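Local coordinates for protein spectinomycin phosphotransferase (Legionella pneumophila, PDB 3I1A) that confers antibiotic resistance, as a kinase-like enzyme, by transferring a phosphate group from a nucleotide to spectinomycin, at residues K116-L121 against I260-E265; V124-H129 against E265-I270; I6-L11 against H24-I29. One frame throughout, in Å; residues are numbered along the deposited sequence.

Interaction 1 (K116-L121 against I260-E265)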
loop_
_atom_site.group_PDB
_atom_site.type_symbol
_atom_site.label_atom_id
_atom_site.label_comp_id
_atom_site.label_asym_id
_atom_site.label_seq_id
_atom_site.Cartn_x
_atom_site.Cartn_y
_atom_site.Cartn_z
ATOM N N LYS A 116 6.514 22.116 0.590
ATOM C CA LYS A 116 5.107 22.414 0.826
ATOM C C LYS A 116 4.277 21.125 0.810
ATOM O O LYS A 116 3.407 20.905 1.679
ATOM C CB LYS A 116 4.624 23.400 -0.232
ATOM C CG LYS A 116 3.197 23.859 -0.064
ATOM C CD LYS A 116 2.901 24.995 -1.033
ATOM C CE LYS A 116 1.538 25.598 -0.783
ATOM N NZ LYS A 116 1.273 26.645 -1.798
ATOM N N GLN A 117 4.569 20.248 -0.148
ATOM C CA GLN A 117 3.857 18.973 -0.239
ATOM C C GLN A 117 4.195 18.035 0.924
ATOM O O GLN A 117 3.359 17.246 1.342
ATOM C CB GLN A 117 4.141 18.315 -1.599
ATOM C CG GLN A 117 3.585 19.147 -2.745
ATOM C CD GLN A 117 4.108 18.756 -4.129
ATOM O OE1 GLN A 117 5.174 18.175 -4.262
ATOM N NE2 GLN A 117 3.360 19.117 -5.159
ATOM N N TRP A 118 5.410 18.106 1.448
ATOM C CA TRP A 118 5.768 17.254 2.575
ATOM C C TRP A 118 4.932 17.703 3.773
ATOM O O TRP A 118 4.427 16.875 4.513
ATOM C CB TRP A 118 7.241 17.367 2.928
ATOM C CG TRP A 118 8.088 16.432 2.137
ATOM C CD1 TRP A 118 8.956 16.754 1.137
ATOM C CD2 TRP A 118 8.165 15.008 2.297
ATOM N NE1 TRP A 118 9.581 15.614 0.667
ATOM C CE2 TRP A 118 9.111 14.531 1.357
ATOM C CE3 TRP A 118 7.536 14.091 3.143
ATOM C CZ2 TRP A 118 9.439 13.173 1.241
ATOM C CZ3 TRP A 118 7.865 12.732 3.030
ATOM C CH2 TRP A 118 8.807 12.292 2.086
ATOM N N LYS A 119 4.790 19.014 3.936
ATOM C CA LYS A 119 3.989 19.540 5.031
ATOM C C LYS A 119 2.529 19.118 4.891
ATOM O O LYS A 119 1.901 18.703 5.878
ATOM C CB LYS A 119 4.094 21.069 5.090
ATOM C CG LYS A 119 5.456 21.540 5.562
ATOM C CD LYS A 119 5.576 23.074 5.633
ATOM C CE LYS A 119 7.021 23.470 6.002
ATOM N NZ LYS A 119 7.307 24.923 5.873
ATOM N N GLN A 120 1.998 19.207 3.667
ATOM C CA GLN A 120 0.612 18.831 3.380
ATOM C C GLN A 120 0.421 17.334 3.676
ATOM O O GLN A 120 -0.614 16.928 4.213
ATOM C CB GLN A 120 0.282 19.116 1.913
ATOM C CG GLN A 120 -1.118 18.682 1.511
ATOM C CD GLN A 120 -1.440 18.939 0.049
ATOM O OE1 GLN A 120 -0.538 19.011 -0.814
ATOM N NE2 GLN A 120 -2.741 19.049 -0.253
ATOM N N LEU A 121 1.425 16.516 3.341
ATOM C CA LEU A 121 1.311 15.081 3.604
ATOM C C LEU A 121 1.243 14.854 5.119
ATOM O O LEU A 121 0.468 14.012 5.603
ATOM C CB LEU A 121 2.492 14.309 2.993
ATOM C CG LEU A 121 2.579 12.810 3.333
ATOM C CD1 LEU A 121 1.363 12.067 2.745
ATOM C CD2 LEU A 121 3.871 12.224 2.767
ATOM N N ILE A 260 11.891 14.606 6.631
ATOM C CA ILE A 260 11.362 14.300 7.952
ATOM C C ILE A 260 10.934 15.586 8.666
ATOM O O ILE A 260 9.846 15.663 9.258
ATOM C CB ILE A 260 12.408 13.527 8.762
ATOM C CG1 ILE A 260 12.701 12.198 8.052
ATOM C CG2 ILE A 260 11.916 13.298 10.182
ATOM C CD1 ILE A 260 13.802 11.404 8.687
ATOM N N GLN A 261 11.770 16.617 8.577
ATOM C CA GLN A 261 11.470 17.905 9.199
ATOM C C GLN A 261 10.198 18.545 8.658
ATOM O O GLN A 261 9.363 19.026 9.421
ATOM C CB GLN A 261 12.638 18.883 8.989
ATOM C CG GLN A 261 12.379 20.270 9.563
ATOM C CD GLN A 261 13.455 21.277 9.175
ATOM O OE1 GLN A 261 14.464 20.929 8.544
ATOM N NE2 GLN A 261 13.239 22.534 9.542
ATOM N N TYR A 262 10.060 18.570 7.333
ATOM C CA TYR A 262 8.882 19.156 6.707
ATOM C C TYR A 262 7.640 18.326 7.059
ATOM O O TYR A 262 6.561 18.866 7.381
ATOM C CB TYR A 262 9.057 19.196 5.175
ATOM C CG TYR A 262 10.287 19.920 4.663
ATOM C CD1 TYR A 262 10.714 19.751 3.334
ATOM C CD2 TYR A 262 11.032 20.762 5.490
ATOM C CE1 TYR A 262 11.856 20.407 2.850
ATOM C CE2 TYR A 262 12.182 21.427 5.013
ATOM C CZ TYR A 262 12.585 21.242 3.700
ATOM O OH TYR A 262 13.728 21.879 3.243
ATOM N N PHE A 263 7.780 17.005 6.995
ATOM C CA PHE A 263 6.649 16.153 7.331
ATOM C C PHE A 263 6.126 16.449 8.734
ATOM O O PHE A 263 4.931 16.700 8.904
ATOM C CB PHE A 263 7.010 14.673 7.262
ATOM C CG PHE A 263 5.881 13.764 7.693
ATOM C CD1 PHE A 263 4.890 13.380 6.788
ATOM C CD2 PHE A 263 5.767 13.357 9.032
ATOM C CE1 PHE A 263 3.804 12.615 7.195
ATOM C CE2 PHE A 263 4.675 12.587 9.450
ATOM C CZ PHE A 263 3.697 12.216 8.531
ATOM N N TYR A 264 7.007 16.435 9.731
ATOM C CA TYR A 264 6.546 16.677 11.092
ATOM C C TYR A 264 6.091 18.081 11.367
ATOM O O TYR A 264 5.312 18.322 12.301
ATOM C CB TYR A 264 7.586 16.204 12.094
ATOM C CG TYR A 264 7.528 14.704 12.231
ATOM C CD1 TYR A 264 8.422 13.875 11.556
ATOM C CD2 TYR A 264 6.523 14.106 12.999
ATOM C CE1 TYR A 264 8.321 12.491 11.644
ATOM C CE2 TYR A 264 6.410 12.732 13.089
ATOM C CZ TYR A 264 7.304 11.930 12.420
ATOM O OH TYR A 264 7.191 10.576 12.550
ATOM N N GLU A 265 6.572 19.039 10.585
ATOM C CA GLU A 265 6.059 20.381 10.774
ATOM C C GLU A 265 4.552 20.334 10.434
ATOM O O GLU A 265 3.736 21.050 11.022
ATOM C CB GLU A 265 6.769 21.383 9.854
ATOM C CG GLU A 265 6.328 22.811 10.147
ATOM C CD GLU A 265 7.039 23.835 9.291
ATOM O OE1 GLU A 265 8.254 23.637 9.034
ATOM O OE2 GLU A 265 6.385 24.835 8.891
#
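Tyr262 meets Trp118 at the CB atoms, which lie 3.4 Å apart, a snug meeting of two methylenes. From this point the side chains diverge, crossing at about a right angle. Tyr262 keeps CG beside its backbone N (chi1 -56°), which sets its ring so that CD1 of Trp118 comes up at the edge, while the Trp118 ring carries on to meet Trp254. The carbonyl oxygen of Tyr262 faces Lys119, taking a CA-H...O contact from Lys119 CA at 3.5 Å and lying 3.4 Å from Lys119 CG.

Phe263 turns to the buried flank. Its CB lies 4.2 Å from Trp118 CE3, and CE1 of the ring is 4.1 Å from Leu121 CG. Leu243 and Ile246 touch the same side chain, and Leu121 extends the apolar layer to Ile226 and Ile228.

Glu265 closes the exposed flank. Extended chains on both residues carry Lys119 NZ to 3.2 Å from Glu265 OE2, a salt bridge whose hydrogen bond is weak; CE of the lysine also lies against the carboxylate.

The segment axes approach to 6.7 Å and cross at -47°, apolar on the inner side and charged on the outer. Such helix-on-helix packing belongs to the largely helical C-terminal lobe of the aminoglycoside phosphotransferase fold, which resembles that of the protein kinases.

Interaction 2 (V124-H129 against E265-I270)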
loop_
_atom_site.group_PDB
_atom_site.type_symbol
_atom_site.label_atom_id
_atom_site.label_comp_id
_atom_site.label_asym_id
_atom_site.label_seq_id
_atom_site.Cartn_x
_atom_site.Cartn_y
_atom_site.Cartn_z
ATOM N N VAL A 124 -2.278 15.866 6.310
ATOM C CA VAL A 124 -3.298 14.893 5.924
ATOM C C VAL A 124 -3.194 13.580 6.684
ATOM O O VAL A 124 -4.206 13.017 7.116
ATOM C CB VAL A 124 -3.238 14.632 4.387
ATOM C CG1 VAL A 124 -4.166 13.483 4.004
ATOM C CG2 VAL A 124 -3.664 15.905 3.661
ATOM N N LEU A 125 -1.984 13.092 6.878
ATOM C CA LEU A 125 -1.851 11.848 7.608
ATOM C C LEU A 125 -2.250 12.078 9.060
ATOM O O LEU A 125 -2.802 11.192 9.694
ATOM C CB LEU A 125 -0.434 11.308 7.500
ATOM C CG LEU A 125 -0.265 9.829 7.825
ATOM C CD1 LEU A 125 -1.195 8.986 6.945
ATOM C CD2 LEU A 125 1.172 9.418 7.549
ATOM N N ARG A 126 -2.005 13.269 9.612
ATOM C CA ARG A 126 -2.447 13.502 10.990
ATOM C C ARG A 126 -3.984 13.510 11.021
ATOM O O ARG A 126 -4.607 13.004 11.962
ATOM C CB ARG A 126 -1.890 14.838 11.514
ATOM C CG ARG A 126 -2.317 15.191 12.962
ATOM C CD ARG A 126 -1.732 14.222 13.981
ATOM N NE ARG A 126 -2.192 14.508 15.347
ATOM C CZ ARG A 126 -1.769 15.532 16.091
ATOM N NH1 ARG A 126 -0.865 16.388 15.626
ATOM N NH2 ARG A 126 -2.258 15.710 17.319
ATOM N N GLN A 127 -4.599 14.090 9.991
ATOM C CA GLN A 127 -6.060 14.137 9.892
ATOM C C GLN A 127 -6.637 12.732 9.888
ATOM O O GLN A 127 -7.654 12.456 10.526
ATOM C CB GLN A 127 -6.508 14.814 8.594
ATOM C CG GLN A 127 -6.670 16.320 8.641
ATOM C CD GLN A 127 -7.418 16.816 7.414
ATOM O OE1 GLN A 127 -6.878 16.811 6.319
ATOM N NE2 GLN A 127 -8.671 17.216 7.593
ATOM N N ILE A 128 -5.990 11.856 9.134
ATOM C CA ILE A 128 -6.428 10.473 9.016
ATOM C C ILE A 128 -6.286 9.784 10.364
ATOM O O ILE A 128 -7.227 9.144 10.851
ATOM C CB ILE A 128 -5.605 9.726 7.916
ATOM C CG1 ILE A 128 -5.981 10.258 6.530
ATOM C CG2 ILE A 128 -5.874 8.210 7.986
ATOM C CD1 ILE A 128 -4.910 9.990 5.456
ATOM N N HIS A 129 -5.129 9.925 10.994
ATOM C CA HIS A 129 -4.918 9.276 12.279
ATOM C C HIS A 129 -5.856 9.783 13.370
ATOM O O HIS A 129 -6.127 9.067 14.321
ATOM C CB HIS A 129 -3.464 9.456 12.738
ATOM C CG HIS A 129 -2.477 8.753 11.862
ATOM N ND1 HIS A 129 -1.118 8.951 11.955
ATOM C CD2 HIS A 129 -2.656 7.815 10.904
ATOM C CE1 HIS A 129 -0.499 8.159 11.091
ATOM N NE2 HIS A 129 -1.413 7.459 10.440
ATOM N N GLU A 265 6.572 19.039 10.585
ATOM C CA GLU A 265 6.059 20.381 10.774
ATOM C C GLU A 265 4.552 20.334 10.434
ATOM O O GLU A 265 3.736 21.050 11.022
ATOM C CB GLU A 265 6.769 21.383 9.854
ATOM C CG GLU A 265 6.328 22.811 10.147
ATOM C CD GLU A 265 7.039 23.835 9.291
ATOM O OE1 GLU A 265 8.254 23.637 9.034
ATOM O OE2 GLU A 265 6.385 24.835 8.891
ATOM N N GLY A 266 4.172 19.478 9.484
ATOM C CA GLY A 266 2.773 19.365 9.121
ATOM C C GLY A 266 1.989 18.422 10.020
ATOM O O GLY A 266 0.844 18.682 10.360
ATOM N N TYR A 267 2.616 17.320 10.409
ATOM C CA TYR A 267 1.964 16.315 11.247
ATOM C C TYR A 267 1.757 16.834 12.684
ATOM O O TYR A 267 0.754 16.521 13.334
ATOM C CB TYR A 267 2.831 15.058 11.241
ATOM C CG TYR A 267 2.155 13.832 11.816
ATOM C CD1 TYR A 267 1.207 13.121 11.079
ATOM C CD2 TYR A 267 2.461 13.396 13.104
ATOM C CE1 TYR A 267 0.563 11.989 11.633
ATOM C CE2 TYR A 267 1.836 12.281 13.658
ATOM C CZ TYR A 267 0.885 11.590 12.922
ATOM O OH TYR A 267 0.224 10.530 13.515
ATOM N N GLY A 268 2.715 17.617 13.159
ATOM C CA GLY A 268 2.618 18.210 14.485
ATOM C C GLY A 268 3.018 17.376 15.674
ATOM O O GLY A 268 3.789 17.825 16.517
ATOM N N GLU A 269 2.488 16.160 15.755
ATOM C CA GLU A 269 2.784 15.263 16.862
ATOM C C GLU A 269 4.180 14.662 16.740
ATOM O O GLU A 269 4.436 13.826 15.871
ATOM C CB GLU A 269 1.745 14.137 16.916
ATOM C CG GLU A 269 1.978 13.189 18.077
ATOM C CD GLU A 269 2.032 13.937 19.387
ATOM O OE1 GLU A 269 0.969 14.402 19.849
ATOM O OE2 GLU A 269 3.138 14.089 19.936
ATOM N N ILE A 270 5.084 15.083 17.617
ATOM C CA ILE A 270 6.452 14.574 17.568
ATOM C C ILE A 270 6.766 13.489 18.578
ATOM O O ILE A 270 7.913 13.029 18.654
ATOM C CB ILE A 270 7.488 15.710 17.722
ATOM C CG1 ILE A 270 7.092 16.635 18.873
ATOM C CG2 ILE A 270 7.622 16.450 16.407
ATOM C CD1 ILE A 270 8.182 17.592 19.274
HETATM O O HOH W 1 -0.207 16.804 18.768
#
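His129 and Arg126 grip Tyr267 at its phenol and its backbone carbonyl. The tyrosine OH and ND1 of His129 are 2.6 Å apart in a short, nearly straight hydrogen bond (173°), in which either atom could be the donor. The oxygen lies at the edge of the imidazole, near its plane. On the other side of the imidazole NE2 is bonded to Asp242, so the ring is held at both nitrogens and its rotation is fixed, while Leu125 O lies over one face.

The second polar link is from Arg126 NH1 to the carbonyl oxygen of Tyr267, 2.8 Å away. This oxygen lies almost in the guanidinium plane, and the nitrogen lies in the carbonyl plane. The same oxygen also takes a weak bond from Glu269 N, closing a tight turn over Gly268, whose positive phi (82°) ends the helix. A water joins Arg126 NH2 to Glu269 OE1, with no direct salt bridge between the two charges; NH2 is instead paired with Glu130, and Glu269 OE2 with Asn271 N.

Packing supports these bonds. Arg126 has CG anti to its own N and bends at chi2 (66°), which lays CD over one face of the Tyr267 ring, 3.9 Å from the centroid, in a CH-pi contact. CB of Glu269 covers a face of the guanidinium, 3.7 Å from NH1. CE1 of Tyr267 lies 4.3 Å from Leu125 CB, and the tyrosine also meets Phe263 and Leu243.

A tyrosine, histidine and aspartate thus form a polar chain, its tyrosine and histidine buried, from helix 257-267 through helix 115-129 to helix 240-243, tying together three helices of the kinase-like C-terminal lobe.

Interaction 3 (I6-L11 against H24-I29)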
loop_
_atom_site.group_PDB
_atom_site.type_symbol
_atom_site.label_atom_id
_atom_site.label_comp_id
_atom_site.label_asym_id
_atom_site.label_seq_id
_atom_site.Cartn_x
_atom_site.Cartn_y
_atom_site.Cartn_z
ATOM N N ILE A 6 -19.835 -7.920 -17.567
ATOM C CA ILE A 6 -20.549 -7.272 -18.664
ATOM C C ILE A 6 -19.622 -7.030 -19.849
ATOM O O ILE A 6 -18.404 -7.149 -19.731
ATOM C CB ILE A 6 -21.087 -5.898 -18.245
ATOM C CG1 ILE A 6 -19.909 -4.985 -17.885
ATOM C CG2 ILE A 6 -22.044 -6.054 -17.069
ATOM C CD1 ILE A 6 -20.302 -3.605 -17.471
ATOM N N GLN A 7 -20.215 -6.703 -20.997
ATOM C CA GLN A 7 -19.461 -6.377 -22.200
ATOM C C GLN A 7 -19.245 -4.861 -22.066
ATOM O O GLN A 7 -20.143 -4.146 -21.630
ATOM C CB GLN A 7 -20.285 -6.694 -23.451
ATOM C CG GLN A 7 -19.450 -6.883 -24.704
ATOM C CD GLN A 7 -18.762 -5.620 -25.139
ATOM O OE1 GLN A 7 -17.532 -5.569 -25.258
ATOM N NE2 GLN A 7 -19.548 -4.586 -25.391
ATOM N N ALA A 8 -18.067 -4.377 -22.446
ATOM C CA ALA A 8 -17.749 -2.955 -22.295
ATOM C C ALA A 8 -18.842 -1.966 -22.709
ATOM O O ALA A 8 -19.061 -0.949 -22.042
ATOM C CB ALA A 8 -16.450 -2.636 -23.037
ATOM N N GLN A 9 -19.527 -2.254 -23.809
ATOM C CA GLN A 9 -20.576 -1.368 -24.285
ATOM C C GLN A 9 -21.794 -1.317 -23.368
ATOM O O GLN A 9 -22.615 -0.409 -23.460
ATOM C CB GLN A 9 -20.963 -1.755 -25.712
ATOM C CG GLN A 9 -19.763 -1.724 -26.643
ATOM C CD GLN A 9 -18.962 -0.439 -26.502
ATOM O OE1 GLN A 9 -17.791 -0.380 -26.871
ATOM N NE2 GLN A 9 -19.596 0.599 -25.970
ATOM N N GLN A 10 -21.909 -2.286 -22.466
ATOM C CA GLN A 10 -23.012 -2.280 -21.515
ATOM C C GLN A 10 -22.761 -1.159 -20.510
ATOM O O GLN A 10 -23.668 -0.738 -19.808
ATOM C CB GLN A 10 -23.126 -3.630 -20.798
ATOM C CG GLN A 10 -23.964 -4.629 -21.576
ATOM C CD GLN A 10 -24.058 -5.979 -20.903
ATOM O OE1 GLN A 10 -23.124 -6.787 -20.977
ATOM N NE2 GLN A 10 -25.188 -6.241 -20.254
ATOM N N LEU A 11 -21.521 -0.680 -20.448
ATOM C CA LEU A 11 -21.188 0.415 -19.534
ATOM C C LEU A 11 -21.825 1.703 -19.958
ATOM O O LEU A 11 -22.060 2.592 -19.130
ATOM C CB LEU A 11 -19.674 0.649 -19.451
ATOM C CG LEU A 11 -18.925 -0.122 -18.371
ATOM C CD1 LEU A 11 -17.470 0.253 -18.471
ATOM C CD2 LEU A 11 -19.454 0.222 -16.969
ATOM N N HIS A 24 -19.248 7.793 -24.917
ATOM C CA HIS A 24 -19.332 7.485 -26.337
ATOM C C HIS A 24 -18.416 6.332 -26.701
ATOM O O HIS A 24 -18.519 5.772 -27.781
ATOM C CB HIS A 24 -18.984 8.736 -27.164
ATOM C CG HIS A 24 -17.655 9.343 -26.825
ATOM N ND1 HIS A 24 -16.457 8.701 -27.064
ATOM C CD2 HIS A 24 -17.336 10.533 -26.259
ATOM C CE1 HIS A 24 -15.459 9.469 -26.658
ATOM N NE2 HIS A 24 -15.965 10.586 -26.166
ATOM N N THR A 25 -17.532 5.961 -25.785
ATOM C CA THR A 25 -16.620 4.862 -26.047
ATOM C C THR A 25 -16.095 4.269 -24.742
ATOM O O THR A 25 -15.670 4.995 -23.842
ATOM C CB THR A 25 -15.431 5.331 -26.932
ATOM O OG1 THR A 25 -14.730 4.191 -27.445
ATOM C CG2 THR A 25 -14.476 6.196 -26.133
ATOM N N ALA A 26 -16.139 2.944 -24.649
ATOM C CA ALA A 26 -15.674 2.232 -23.462
ATOM C C ALA A 26 -14.799 1.062 -23.894
ATOM O O ALA A 26 -15.121 0.348 -24.836
ATOM C CB ALA A 26 -16.855 1.731 -22.646
ATOM N N GLN A 27 -13.695 0.859 -23.191
ATOM C CA GLN A 27 -12.777 -0.202 -23.552
ATOM C C GLN A 27 -12.188 -0.896 -22.325
ATOM O O GLN A 27 -11.803 -0.242 -21.355
ATOM C CB GLN A 27 -11.664 0.402 -24.416
ATOM C CG GLN A 27 -10.637 -0.574 -24.923
ATOM C CD GLN A 27 -9.601 0.105 -25.799
ATOM O OE1 GLN A 27 -9.940 0.748 -26.797
ATOM N NE2 GLN A 27 -8.331 -0.038 -25.434
ATOM N N PHE A 28 -12.125 -2.224 -22.370
ATOM C CA PHE A 28 -11.566 -2.991 -21.256
ATOM C C PHE A 28 -10.077 -2.713 -21.161
ATOM O O PHE A 28 -9.400 -2.653 -22.184
ATOM C CB PHE A 28 -11.785 -4.488 -21.476
ATOM C CG PHE A 28 -11.135 -5.364 -20.434
ATOM C CD1 PHE A 28 -11.419 -5.195 -19.082
ATOM C CD2 PHE A 28 -10.252 -6.377 -20.811
ATOM C CE1 PHE A 28 -10.837 -6.022 -18.113
ATOM C CE2 PHE A 28 -9.664 -7.210 -19.851
ATOM C CZ PHE A 28 -9.963 -7.027 -18.495
ATOM N N ILE A 29 -9.577 -2.540 -19.938
ATOM C CA ILE A 29 -8.159 -2.276 -19.695
ATOM C C ILE A 29 -7.506 -3.567 -19.210
ATOM O O ILE A 29 -7.746 -4.003 -18.085
ATOM C CB ILE A 29 -7.954 -1.207 -18.598
ATOM C CG1 ILE A 29 -8.598 0.113 -19.017
ATOM C CG2 ILE A 29 -6.465 -1.014 -18.333
ATOM C CD1 ILE A 29 -8.498 1.182 -17.968
HETATM O O HOH W 2 -16.301 2.164 -27.398
#
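Ala8 and Ala26 meet through their peptide groups and methyls, with no ring taking part across the contact. The CB of Ala26 stands above the plane of the peptide that joins Ala8 to Gln9, close to its oxygen: Ala8 O and Ala26 CB are 3.5 Å apart. In return, Ala8 CB approaches the carbonyl of Ala26, with 3.7 Å between Ala8 CB and Ala26 O. The two methyls are 4.4 Å apart, and CB of Leu11 comes equally near to that of Ala26. The flat ring of Phe28 turns off to meet Tyr40 on the neighbouring strand.

The amide of Gln9 adds little that is certain, because the residue has two conformers. In the conformer described, OE1 lies near Ala26 O, two acceptors that cannot bond to each other. A water accepts from Ala26 N, 2.9 Å away, and lies close to OG1 of Thr25, itself in two conformers. It also donates to Gln9 OE1, but on that side the bridge is doubtful.

Ala8 O already accepts the N-H of Leu11, as the chain leads into the helix through a type I turn from Gln7 to Gln10. That turn is held further by Gln10 OE1, which takes a straight bond (174°) from Gln7 N.

Strand 25-29 is an outermost strand of the five-stranded antiparallel sheet, hydrogen-bonded to strand 38-43, and Ala8 and Leu11 also reach Tyr40 on that second strand. With two methyls, one leucine methylene and no direct hydrogen bond between the segments, the contact is held by close fit and apolar burial.

Interactions 1 and 2 join the same two helices, 115-129 and 257-267, with centres 9 Å apart; they share Glu265, and Phe263 of the first packs on Leu125 of the second. Each is part buried, part exposed, but the balance differs. Interaction 1 is chiefly an apolar helix crossing with one charge pair at its rim, whereas interaction 2, where helix 257-267 ends, relies on directed bonds. Interaction 3 lies about 41 Å from both, between centres, in the other lobe, where the chain leading into helix 10-19 packs on an edge strand. It is the smallest of the three contacts and lacks their charged groups and aromatic packing.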